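Local structure of bacteriocin (Streptococcus pyogenes, 2FU2) at residues A[35-40]-A[44-49]; A[9-14]-A[28-33]. The protein probably protects its producer cell against a bacteriocin, as expected of a small all-helical bacteriocin immunity protein of the EntA_Immun family. One frame throughout, in Å; residues are numbered along the deposited sequence.

In the fold
Helix 24-40 is common to both contacts: contact 2 pairs its middle with helix 4-15, and contact 1 pairs its last turns with the start of helix 44-60. Along the chain the two come in series, contact 2 being complete before contact 1 begins. Their centres lie about 11 Å apart, contact 2 close to the middle of the chain and contact 1 nearer one end. They nonetheless touch, Leu37 CD1 meeting Leu11 CD1 at 3.8 Å and Leu46 CD1 meeting Leu33 CD2 at 3.9 Å. Together they join three successive long helices into one apolar core, consistent with the antiparallel helical bundle of such immunity proteins.

Contact 1. Residues A[35-40]-A[44-49]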
ATOM      1  N   SER A  35       9.599  -0.686   2.575  1.00 35.42           N
ATOM      2  CA  SER A  35      11.043  -0.865   2.713  1.00 35.87           C
ATOM      3  C   SER A  35      11.666  -1.556   1.519  1.00 36.21           C
ATOM      4  O   SER A  35      12.804  -1.249   1.149  1.00 36.00           O
ATOM      5  CB  SER A  35      11.410  -1.666   3.949  1.00 36.31           C
ATOM      6  OG  SER A  35      10.671  -1.151   5.049  1.00 41.98           O
ATOM      7  N   GLN A  36      10.960  -2.521   0.943  1.00 35.89           N
ATOM      8  CA  GLN A  36      11.503  -3.224  -0.195  1.00 36.43           C
ATOM      9  C   GLN A  36      11.632  -2.268  -1.381  1.00 36.18           C
ATOM     10  O   GLN A  36      12.626  -2.274  -2.091  1.00 34.62           O
ATOM     11  CB  GLN A  36      10.656  -4.449  -0.509  1.00 35.03           C
ATOM     12  CG  GLN A  36      11.075  -5.159  -1.798  1.00 37.52           C
ATOM     13  CD  GLN A  36      10.142  -6.351  -2.184  1.00 39.50           C
ATOM     14  OE1 GLN A  36      10.216  -6.885  -3.322  1.00 41.50           O
ATOM     15  NE2 GLN A  36       9.266  -6.764  -1.242  1.00 38.95           N
ATOM     16  N   LEU A  37      10.603  -1.455  -1.585  1.00 36.69           N
ATOM     17  CA  LEU A  37      10.585  -0.423  -2.613  1.00 38.03           C
ATOM     18  C   LEU A  37      11.726   0.549  -2.398  1.00 39.32           C
ATOM     19  O   LEU A  37      12.558   0.777  -3.279  1.00 39.39           O
ATOM     20  CB  LEU A  37       9.304   0.390  -2.511  1.00 36.53           C
ATOM     21  CG  LEU A  37       8.557   0.821  -3.762  1.00 37.34           C
ATOM     22  CD1 LEU A  37       7.625   1.966  -3.448  1.00 37.49           C
ATOM     23  CD2 LEU A  37       9.458   1.180  -4.911  1.00 36.00           C
ATOM     24  N   GLU A  38      11.751   1.157  -1.232  1.00 40.87           N
ATOM     25  CA  GLU A  38      12.822   2.080  -0.949  1.00 43.83           C
ATOM     26  C   GLU A  38      14.186   1.477  -1.261  1.00 45.07           C
ATOM     27  O   GLU A  38      15.033   2.128  -1.883  1.00 45.44           O
ATOM     28  CB  GLU A  38      12.767   2.487   0.494  1.00 44.14           C
ATOM     29  CG  GLU A  38      13.586   3.700   0.774  1.00 47.95           C
ATOM     30  CD  GLU A  38      13.157   4.298   2.078  1.00 53.32           C
ATOM     31  OE1 GLU A  38      12.502   3.552   2.860  1.00 54.77           O
ATOM     32  OE2 GLU A  38      13.460   5.493   2.313  1.00 55.94           O
ATOM     33  N   LYS A  39      14.394   0.237  -0.819  1.00 46.04           N
ATOM     34  CA  LYS A  39      15.677  -0.433  -0.948  1.00 47.85           C
ATOM     35  C   LYS A  39      15.944  -0.799  -2.412  1.00 47.67           C
ATOM     36  O   LYS A  39      16.853  -0.251  -2.999  1.00 48.31           O
ATOM     37  CB  LYS A  39      15.769  -1.664  -0.027  1.00 47.56           C
ATOM     38  CG  LYS A  39      16.916  -2.662  -0.387  1.00 50.59           C
ATOM     39  CD  LYS A  39      16.609  -4.122   0.101  1.00 50.52           C
ATOM     40  CE  LYS A  39      15.250  -4.669  -0.437  1.00 53.00           C
ATOM     41  NZ  LYS A  39      14.536  -5.698   0.420  1.00 53.35           N
ATOM     42  N   GLU A  40      15.153  -1.701  -2.999  1.00 47.51           N
ATOM     43  CA  GLU A  40      15.425  -2.247  -4.339  1.00 46.80           C
ATOM     44  C   GLU A  40      14.801  -1.446  -5.478  1.00 45.49           C
ATOM     45  O   GLU A  40      15.123  -1.704  -6.637  1.00 45.81           O
ATOM     46  CB  GLU A  40      14.875  -3.674  -4.464  1.00 47.08           C
ATOM     47  CG  GLU A  40      15.691  -4.837  -3.857  1.00 49.51           C
ATOM     48  CD  GLU A  40      14.885  -6.175  -3.786  1.00 49.78           C
ATOM     49  OE1 GLU A  40      13.764  -6.270  -4.358  1.00 51.51           O
ATOM     50  OE2 GLU A  40      15.392  -7.139  -3.162  1.00 52.97           O
ATOM     51  N   SER A  44       7.380  -5.380 -11.069  1.00 36.16           N
ATOM     52  CA  SER A  44       6.204  -6.155 -11.398  1.00 36.63           C
ATOM     53  C   SER A  44       5.725  -6.940 -10.191  1.00 37.36           C
ATOM     54  O   SER A  44       4.564  -6.815  -9.771  1.00 38.13           O
ATOM     55  CB  SER A  44       6.629  -7.160 -12.463  1.00 36.60           C
ATOM     56  OG  SER A  44       5.544  -7.662 -13.203  1.00 38.10           O
ATOM     57  N   LEU A  45       6.636  -7.741  -9.631  1.00 36.75           N
ATOM     58  CA  LEU A  45       6.375  -8.530  -8.452  1.00 36.81           C
ATOM     59  C   LEU A  45       5.828  -7.718  -7.286  1.00 35.96           C
ATOM     60  O   LEU A  45       4.790  -8.062  -6.703  1.00 36.31           O
ATOM     61  CB  LEU A  45       7.666  -9.192  -8.043  1.00 37.35           C
ATOM     62  CG  LEU A  45       7.451 -10.448  -7.229  1.00 41.15           C
ATOM     63  CD1 LEU A  45       6.625 -11.448  -8.027  1.00 43.76           C
ATOM     64  CD2 LEU A  45       8.818 -11.034  -6.850  1.00 43.56           C
ATOM     65  N   LEU A  46       6.527  -6.635  -6.957  1.00 35.21           N
ATOM     66  CA  LEU A  46       6.195  -5.798  -5.815  1.00 34.63           C
ATOM     67  C   LEU A  46       4.817  -5.120  -6.028  1.00 33.97           C
ATOM     68  O   LEU A  46       4.017  -4.979  -5.093  1.00 33.64           O
ATOM     69  CB  LEU A  46       7.329  -4.789  -5.546  1.00 34.22           C
ATOM     70  CG  LEU A  46       7.216  -3.754  -4.398  1.00 35.70           C
ATOM     71  CD1 LEU A  46       6.894  -4.386  -3.070  1.00 34.53           C
ATOM     72  CD2 LEU A  46       8.497  -2.992  -4.228  1.00 34.45           C
ATOM     73  N   ALA A  47       4.566  -4.724  -7.272  1.00 32.20           N
ATOM     74  CA  ALA A  47       3.322  -4.113  -7.660  1.00 32.87           C
ATOM     75  C   ALA A  47       2.219  -5.086  -7.282  1.00 31.75           C
ATOM     76  O   ALA A  47       1.242  -4.722  -6.645  1.00 31.32           O
ATOM     77  CB  ALA A  47       3.315  -3.882  -9.184  1.00 32.46           C
ATOM     78  N   THR A  48       2.444  -6.341  -7.665  1.00 32.09           N
ATOM     79  CA  THR A  48       1.518  -7.451  -7.447  1.00 31.33           C
ATOM     80  C   THR A  48       1.239  -7.671  -6.007  1.00 30.95           C
ATOM     81  O   THR A  48       0.048  -7.807  -5.663  1.00 31.80           O
ATOM     82  CB  THR A  48       2.044  -8.694  -8.070  1.00 31.45           C
ATOM     83  OG1 THR A  48       1.890  -8.527  -9.478  1.00 33.01           O
ATOM     84  CG2 THR A  48       1.181  -9.900  -7.688  1.00 32.56           C
ATOM     85  N   LYS A  49       2.319  -7.657  -5.180  1.00 29.39           N
ATOM     86  CA  LYS A  49       2.223  -7.794  -3.749  1.00 29.70           C
ATOM     87  C   LYS A  49       1.467  -6.650  -3.091  1.00 28.68           C
ATOM     88  O   LYS A  49       0.608  -6.890  -2.271  1.00 29.40           O
ATOM     89  CB  LYS A  49       3.576  -7.992  -3.072  1.00 29.20           C
ATOM     90  CG  LYS A  49       4.360  -9.184  -3.552  1.00 31.66           C
ATOM     91  CD  LYS A  49       5.715  -9.221  -2.859  1.00 31.75           C
ATOM     92  CE  LYS A  49       6.653 -10.284  -3.474  1.00 35.31           C
ATOM     93  NZ  LYS A  49       6.004 -11.630  -3.803  1.00 37.23           N
TER
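Leu46 reaches across from helix 44-60 and divides its two methyls between Gln36 and Leu37 of helix 24-40. The apolar part of the contact is made with Leu37. CD2 of Leu46 lies 3.8 Å from Leu37 CG, the two side chains crossing at about a right angle, and it also rests on the backbone, 3.7 Å from Leu37 CA. The methyl thus packs against the helix surface itself as well as against the side chain.

A second kind of packing sets a methyl over an amide. Gln36 extends toward the opposite helix, with CG anti to the backbone N (chi1 174°) and the chain straight beyond it, which carries the amide past the helix surface. CD1 of Leu46 sits over one face of this group, 3.8 Å from Gln36 NE2 and 3.9 Å from Gln36 CD. The amide edge, where its hydrogen-bonding atoms point, is therefore turned aside from the methyl.

Polar bonds belong to the individual helices. Ser44 O accepts from Thr48 N at 3.0 Å and from Thr48 OG1 at 3.2 Å, the hydroxyl lying above the carbonyl plane. Lys39 NZ and Glu40 OE2 form only a long salt bridge of 4.0 Å.

The two segments run roughly antiparallel as the arms of a helical hairpin, joined by the short turn 41-43, in which Ser43 OG bonds to Leu46 N. Leu37 also packs on Met42 of that turn and, beyond the hairpin, on Ile7 and Leu8 of helix 4-15.

Contact 2. Residues A[9-14]-A[28-33]; sequences DALSKV and QAIFEL
Leu11 brings the one flat group that touches across this contact, its backbone carbonyl, with O 3.4 Å from Ile30 CG2. The methyl lies off the C=O axis and well out of the carbonyl plane. No aromatic ring of either segment meets the other; Phe31 points away from residues 9-14 and touches Tyr15, further along helix 4-15. Two further flat groups, the Gln28 amide and the Glu32 carboxylate, meet one another a helical turn apart and well away from the interface: Gln28 NE2 donates to Glu32 OE2 at 3.0 Å, nearly straight at 171° and within the amide plane.

Aliphatic branches make up the rest. Ile30 points toward helix 4-15 and sets both branches against Leu11. Its CG2, anti to the backbone N, is 4.0 Å from Leu11 CD2, while CD1, the end of the CG1 branch, meets the same methyl at 4.1 Å. CG1 itself lies 4.2 Å from Val14 CG1, the side chains crossing at about a right angle. Leu72 of helix 67-78 touches both Leu11 and Val14, and Leu53 of helix 44-60 touches Ile30, placing the cluster deep within the bundle.

The cross-helix chemistry is thus almost wholly that of hydrocarbon packing. Cohesion should come chiefly from burying these branched side chains and fitting their shapes together, with the polar pair confined to the outer side of helix 24-40.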
ATOM      1  N   ASP A   9       5.646   7.249  -1.572  1.00 29.74           N
ATOM      2  CA  ASP A   9       4.919   8.215  -0.784  1.00 30.28           C
ATOM      3  C   ASP A   9       3.461   7.801  -0.439  1.00 31.44           C
ATOM      4  O   ASP A   9       3.040   7.904   0.755  1.00 32.46           O
ATOM      5  CB  ASP A   9       4.947   9.589  -1.446  1.00 30.14           C
ATOM      6  CG  ASP A   9       6.325  10.243  -1.384  1.00 29.09           C
ATOM      7  OD1 ASP A   9       7.196   9.729  -0.656  1.00 27.71           O
ATOM      8  OD2 ASP A   9       6.525  11.262  -2.084  1.00 25.74           O
ATOM      9  N   ALA A  10       2.711   7.328  -1.465  1.00 31.15           N
ATOM     10  CA  ALA A  10       1.413   6.712  -1.268  1.00 31.02           C
ATOM     11  C   ALA A  10       1.392   5.596  -0.223  1.00 30.56           C
ATOM     12  O   ALA A  10       0.479   5.573   0.620  1.00 31.53           O
ATOM     13  CB  ALA A  10       0.810   6.221  -2.608  1.00 31.48           C
ATOM     14  N   LEU A  11       2.352   4.677  -0.254  1.00 29.30           N
ATOM     15  CA  LEU A  11       2.524   3.714   0.889  1.00 28.21           C
ATOM     16  C   LEU A  11       2.682   4.390   2.220  1.00 28.96           C
ATOM     17  O   LEU A  11       2.108   3.894   3.218  1.00 28.57           O
ATOM     18  CB  LEU A  11       3.746   2.834   0.726  1.00 25.99           C
ATOM     19  CG  LEU A  11       3.445   1.838  -0.363  1.00 26.36           C
ATOM     20  CD1 LEU A  11       4.662   1.383  -1.090  1.00 28.23           C
ATOM     21  CD2 LEU A  11       2.676   0.614   0.245  1.00 23.50           C
ATOM     22  N   SER A  12       3.423   5.511   2.264  1.00 30.21           N
ATOM     23  CA  SER A  12       3.731   6.133   3.560  1.00 32.27           C
ATOM     24  C   SER A  12       2.479   6.788   4.102  1.00 32.78           C
ATOM     25  O   SER A  12       2.239   6.776   5.321  1.00 33.89           O
ATOM     26  CB  SER A  12       4.851   7.178   3.461  1.00 32.80           C
ATOM     27  OG  SER A  12       6.038   6.499   3.106  1.00 36.04           O
ATOM     28  N   LYS A  13       1.715   7.382   3.181  1.00 32.76           N
ATOM     29  CA  LYS A  13       0.427   7.992   3.486  1.00 32.25           C
ATOM     30  C   LYS A  13      -0.528   6.969   4.074  1.00 31.76           C
ATOM     31  O   LYS A  13      -1.142   7.210   5.096  1.00 33.11           O
ATOM     32  CB  LYS A  13      -0.187   8.611   2.244  1.00 30.82           C
ATOM     33  CG  LYS A  13      -1.237   9.693   2.628  1.00 34.05           C
ATOM     34  CD  LYS A  13      -2.115  10.091   1.477  1.00 36.49           C
ATOM     35  CE  LYS A  13      -1.824  11.445   1.117  1.00 40.28           C
ATOM     36  NZ  LYS A  13      -1.679  12.088   2.444  1.00 44.89           N
ATOM     37  N   VAL A  14      -0.656   5.826   3.423  1.00 31.54           N
ATOM     38  CA  VAL A  14      -1.430   4.708   3.992  1.00 31.65           C
ATOM     39  C   VAL A  14      -0.897   4.238   5.380  1.00 32.99           C
ATOM     40  O   VAL A  14      -1.659   4.144   6.384  1.00 34.08           O
ATOM     41  CB  VAL A  14      -1.476   3.505   3.009  1.00 30.90           C
ATOM     42  CG1 VAL A  14      -1.999   2.280   3.698  1.00 28.99           C
ATOM     43  CG2 VAL A  14      -2.325   3.867   1.771  1.00 26.34           C
ATOM     44  N   GLN A  28       2.581  -3.679   9.457  1.00 32.07           N
ATOM     45  CA  GLN A  28       3.859  -4.347   9.192  1.00 32.33           C
ATOM     46  C   GLN A  28       4.024  -4.681   7.700  1.00 31.83           C
ATOM     47  O   GLN A  28       5.038  -4.425   7.081  1.00 32.26           O
ATOM     48  CB  GLN A  28       3.911  -5.639  10.005  1.00 33.20           C
ATOM     49  CG  GLN A  28       5.263  -6.372   9.906  1.00 36.36           C
ATOM     50  CD  GLN A  28       5.256  -7.629  10.702  1.00 41.27           C
ATOM     51  OE1 GLN A  28       4.567  -7.732  11.744  1.00 42.43           O
ATOM     52  NE2 GLN A  28       5.989  -8.614  10.224  1.00 39.55           N
ATOM     53  N   ALA A  29       2.986  -5.269   7.142  1.00 30.69           N
ATOM     54  CA  ALA A  29       2.883  -5.503   5.718  1.00 30.53           C
ATOM     55  C   ALA A  29       3.206  -4.254   4.886  1.00 30.76           C
ATOM     56  O   ALA A  29       4.112  -4.275   4.001  1.00 30.17           O
ATOM     57  CB  ALA A  29       1.490  -6.053   5.381  1.00 29.31           C
ATOM     58  N   ILE A  30       2.486  -3.166   5.143  1.00 30.64           N
ATOM     59  CA  ILE A  30       2.785  -1.921   4.396  1.00 31.37           C
ATOM     60  C   ILE A  30       4.245  -1.492   4.628  1.00 31.99           C
ATOM     61  O   ILE A  30       5.001  -1.125   3.671  1.00 31.96           O
ATOM     62  CB  ILE A  30       1.782  -0.758   4.765  1.00 32.17           C
ATOM     63  CG1 ILE A  30       0.322  -1.112   4.359  1.00 30.21           C
ATOM     64  CG2 ILE A  30       2.307   0.627   4.237  1.00 31.03           C
ATOM     65  CD1 ILE A  30       0.163  -1.321   2.847  1.00 31.86           C
ATOM     66  N   PHE A  31       4.664  -1.618   5.888  1.00 31.66           N
ATOM     67  CA  PHE A  31       5.982  -1.209   6.265  1.00 31.03           C
ATOM     68  C   PHE A  31       7.021  -2.017   5.454  1.00 31.34           C
ATOM     69  O   PHE A  31       8.045  -1.470   5.003  1.00 30.65           O
ATOM     70  CB  PHE A  31       6.180  -1.361   7.764  1.00 31.02           C
ATOM     71  CG  PHE A  31       7.617  -1.315   8.162  1.00 34.04           C
ATOM     72  CD1 PHE A  31       8.312  -0.111   8.151  1.00 32.56           C
ATOM     73  CD2 PHE A  31       8.302  -2.494   8.462  1.00 37.08           C
ATOM     74  CE1 PHE A  31       9.676  -0.060   8.465  1.00 33.22           C
ATOM     75  CE2 PHE A  31       9.690  -2.465   8.805  1.00 36.04           C
ATOM     76  CZ  PHE A  31      10.361  -1.237   8.794  1.00 34.64           C
ATOM     77  N   GLU A  32       6.756  -3.304   5.254  1.00 30.46           N
ATOM     78  CA  GLU A  32       7.721  -4.153   4.596  1.00 30.89           C
ATOM     79  C   GLU A  32       7.805  -3.930   3.103  1.00 30.58           C
ATOM     80  O   GLU A  32       8.864  -3.949   2.535  1.00 30.85           O
ATOM     81  CB  GLU A  32       7.430  -5.613   4.875  1.00 29.54           C
ATOM     82  CG  GLU A  32       7.743  -5.986   6.265  1.00 34.48           C
ATOM     83  CD  GLU A  32       7.700  -7.504   6.534  1.00 42.53           C
ATOM     84  OE1 GLU A  32       7.887  -8.302   5.570  1.00 45.56           O
ATOM     85  OE2 GLU A  32       7.513  -7.895   7.720  1.00 43.47           O
ATOM     86  N   LEU A  33       6.655  -3.769   2.471  1.00 31.20           N
ATOM     87  CA  LEU A  33       6.571  -3.441   1.087  1.00 32.03           C
ATOM     88  C   LEU A  33       7.267  -2.086   0.832  1.00 32.30           C
ATOM     89  O   LEU A  33       8.117  -1.976  -0.086  1.00 31.26           O
ATOM     90  CB  LEU A  33       5.087  -3.427   0.656  1.00 32.34           C
ATOM     91  CG  LEU A  33       4.403  -4.792   0.889  1.00 34.22           C
ATOM     92  CD1 LEU A  33       2.898  -4.889   0.513  1.00 30.18           C
ATOM     93  CD2 LEU A  33       5.176  -5.898   0.138  1.00 37.60           C
TER